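Local coordinates for protein Two-component system sensor histidine kinase (Bacteroides thetaiotaomicron, PDB 3OTT) that is a membrane receptor that probably senses saccharides through its extracellular beta-propeller and beta-sandwich region and passes the signal on as a histidine kinase, at residues 111-116 / 125-130. Sequence-based numbering, arbitrary orientation.
Sequences QGDTLW and TYQLQS
Thr125 sets its hydroxyl against the indole of Trp116, with OG1 3.6 Å above the ring plane and over its centre: this non-hydrogen-bonded antiparallel pair puts both side chains on one face of the sheet. Strands 114-119 and 122-127 are the two inner strands of a four-stranded propeller blade. Trp116 CG stands beside the backbone N (chi1 -74°), and the indole leans across to the adjacent strand 105-111, where NE1 meets Gln111 OE1 at 2.9 Å; the acceptor lies in the ring plane, though the donor sits well above the amide plane. Tyr170 of the next blade meets the ring edge-to-face. Replacing Trp116 by alanine is likely to leave a gap over Thr125 OG1 and Gln111 OE1 without its indole donor.

On the same face, the Thr114 and Thr125 methyls, CG2 to CG2, touch at 3.8 Å, while OG1 of Thr114 lies beside Gln127 CG. Leu115 and Tyr126 point to the other face and pair through Leu115 N to Tyr126 O and Tyr126 N to Leu115 O, both 2.7 Å, the second more bent. Beyond them, Leu128 N gives a nearly straight bond (172°) to Asp113 O. Gln127, bent at chi2, folds its amide back: OE1 accepts Ser130 N at 2.9 Å, while NE2 bonds Tyr327 of the second subunit. Asp113, its carboxylate 74° from that amide plane, runs past Leu128 CD1, 3.6 Å from OD1, to Arg374 (salt bridge) and Tyr327 of that subunit. The chemistry thus divides: the indole joins strands of its own blade and packs against the next, whereas polar groups at the hairpin's open end serve the dimer interface.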
loop_
_atom_site.group_PDB
_atom_site.type_symbol
_atom_site.label_atom_id
_atom_site.label_comp_id
_atom_site.label_asym_id
_atom_site.label_seq_id
_atom_site.Cartn_x
_atom_site.Cartn_y
_atom_site.Cartn_z
ATOM N N GLN B 111 -12.859 -12.902 -8.805
ATOM C CA GLN B 111 -11.727 -13.503 -8.170
ATOM C C GLN B 111 -10.567 -13.258 -9.117
ATOM O O GLN B 111 -10.362 -14.022 -10.029
ATOM C CB GLN B 111 -11.946 -15.021 -7.932
ATOM C CG GLN B 111 -10.859 -15.650 -7.019
ATOM C CD GLN B 111 -10.940 -17.132 -6.949
ATOM O OE1 GLN B 111 -11.585 -17.779 -7.774
ATOM N NE2 GLN B 111 -10.324 -17.694 -5.935
ATOM N N GLY B 112 -9.839 -12.145 -8.933
ATOM C CA GLY B 112 -8.747 -11.828 -9.818
ATOM C C GLY B 112 -9.366 -11.541 -11.166
ATOM O O GLY B 112 -10.191 -10.626 -11.279
ATOM N N ASP B 113 -9.017 -12.314 -12.182
ATOM C CA ASP B 113 -9.558 -12.048 -13.520
ATOM C C ASP B 113 -10.538 -13.114 -13.945
ATOM O O ASP B 113 -10.696 -13.380 -15.098
ATOM C CB ASP B 113 -8.420 -11.969 -14.495
ATOM C CG ASP B 113 -8.714 -11.038 -15.668
ATOM O OD1 ASP B 113 -9.428 -10.055 -15.493
ATOM O OD2 ASP B 113 -8.195 -11.299 -16.760
ATOM N N THR B 114 -11.173 -13.748 -12.959
ATOM C CA THR B 114 -12.218 -14.694 -13.161
ATOM C C THR B 114 -13.498 -14.192 -12.479
ATOM O O THR B 114 -13.461 -13.868 -11.289
ATOM C CB THR B 114 -11.826 -16.034 -12.561
ATOM O OG1 THR B 114 -10.701 -16.539 -13.277
ATOM C CG2 THR B 114 -12.921 -16.991 -12.763
ATOM N N LEU B 115 -14.615 -14.187 -13.215
ATOM C CA LEU B 115 -15.923 -13.821 -12.667
ATOM C C LEU B 115 -16.769 -15.083 -12.401
ATOM O O LEU B 115 -17.050 -15.855 -13.324
ATOM C CB LEU B 115 -16.663 -12.915 -13.652
ATOM C CG LEU B 115 -18.021 -12.309 -13.249
ATOM C CD1 LEU B 115 -17.920 -11.363 -12.037
ATOM C CD2 LEU B 115 -18.717 -11.621 -14.370
ATOM N N TRP B 116 -17.151 -15.270 -11.130
ATOM C CA TRP B 116 -18.038 -16.310 -10.681
ATOM C C TRP B 116 -19.505 -15.848 -10.892
ATOM O O TRP B 116 -19.864 -14.728 -10.519
ATOM C CB TRP B 116 -17.806 -16.605 -9.181
ATOM C CG TRP B 116 -16.538 -17.382 -8.865
ATOM C CD1 TRP B 116 -15.267 -16.868 -8.738
ATOM C CD2 TRP B 116 -16.410 -18.809 -8.675
ATOM N NE1 TRP B 116 -14.371 -17.875 -8.470
ATOM C CE2 TRP B 116 -15.039 -19.072 -8.396
ATOM C CE3 TRP B 116 -17.315 -19.870 -8.652
ATOM C CZ2 TRP B 116 -14.545 -20.375 -8.136
ATOM C CZ3 TRP B 116 -16.821 -21.196 -8.409
ATOM C CH2 TRP B 116 -15.439 -21.414 -8.147
ATOM N N THR B 125 -17.970 -20.258 -13.860
ATOM C CA THR B 125 -16.848 -19.379 -13.876
ATOM C C THR B 125 -16.723 -18.763 -15.270
ATOM O O THR B 125 -17.063 -19.395 -16.297
ATOM C CB THR B 125 -15.652 -20.205 -13.384
ATOM O OG1 THR B 125 -15.336 -19.810 -12.035
ATOM C CG2 THR B 125 -14.518 -20.151 -14.201
ATOM N N TYR B 126 -16.279 -17.506 -15.305
ATOM C CA TYR B 126 -16.034 -16.818 -16.560
ATOM C C TYR B 126 -14.708 -16.090 -16.522
ATOM O O TYR B 126 -14.540 -15.147 -15.764
ATOM C CB TYR B 126 -17.156 -15.830 -16.862
ATOM C CG TYR B 126 -17.074 -15.200 -18.245
ATOM C CD1 TYR B 126 -16.936 -15.999 -19.400
ATOM C CD2 TYR B 126 -17.122 -13.806 -18.409
ATOM C CE1 TYR B 126 -16.896 -15.438 -20.694
ATOM C CE2 TYR B 126 -17.070 -13.232 -19.693
ATOM C CZ TYR B 126 -16.958 -14.042 -20.826
ATOM O OH TYR B 126 -16.896 -13.466 -22.090
ATOM N N GLN B 127 -13.793 -16.526 -17.371
ATOM C CA GLN B 127 -12.440 -16.097 -17.341
ATOM C C GLN B 127 -12.364 -14.922 -18.314
ATOM O O GLN B 127 -12.704 -15.052 -19.439
ATOM C CB GLN B 127 -11.480 -17.282 -17.661
ATOM C CG GLN B 127 -10.055 -17.180 -17.025
ATOM C CD GLN B 127 -9.213 -15.942 -17.547
ATOM O OE1 GLN B 127 -9.153 -15.658 -18.735
ATOM N NE2 GLN B 127 -8.525 -15.267 -16.629
ATOM N N LEU B 128 -11.977 -13.751 -17.852
ATOM C CA LEU B 128 -12.258 -12.527 -18.633
ATOM C C LEU B 128 -11.313 -12.350 -19.795
ATOM O O LEU B 128 -11.663 -11.665 -20.748
ATOM C CB LEU B 128 -12.229 -11.290 -17.750
ATOM C CG LEU B 128 -13.304 -11.271 -16.641
ATOM C CD1 LEU B 128 -13.009 -10.126 -15.672
ATOM C CD2 LEU B 128 -14.752 -11.131 -17.225
ATOM N N GLN B 129 -10.120 -12.944 -19.724
ATOM C CA GLN B 129 -9.218 -12.877 -20.857
ATOM C C GLN B 129 -9.565 -13.914 -21.919
ATOM O O GLN B 129 -9.729 -13.588 -23.095
ATOM C CB GLN B 129 -7.764 -13.075 -20.436
ATOM C CG GLN B 129 -6.791 -12.722 -21.537
ATOM C CD GLN B 129 -6.524 -11.173 -21.618
ATOM O OE1 GLN B 129 -7.255 -10.362 -21.039
ATOM N NE2 GLN B 129 -5.455 -10.795 -22.281
ATOM N N SER B 130 -9.648 -15.197 -21.515
ATOM C CA SER B 130 -9.870 -16.263 -22.500
ATOM C C SER B 130 -11.356 -16.291 -22.909
ATOM O O SER B 130 -11.706 -16.877 -23.895
ATOM C CB SER B 130 -9.457 -17.621 -21.911
ATOM O OG SER B 130 -10.239 -17.926 -20.730
#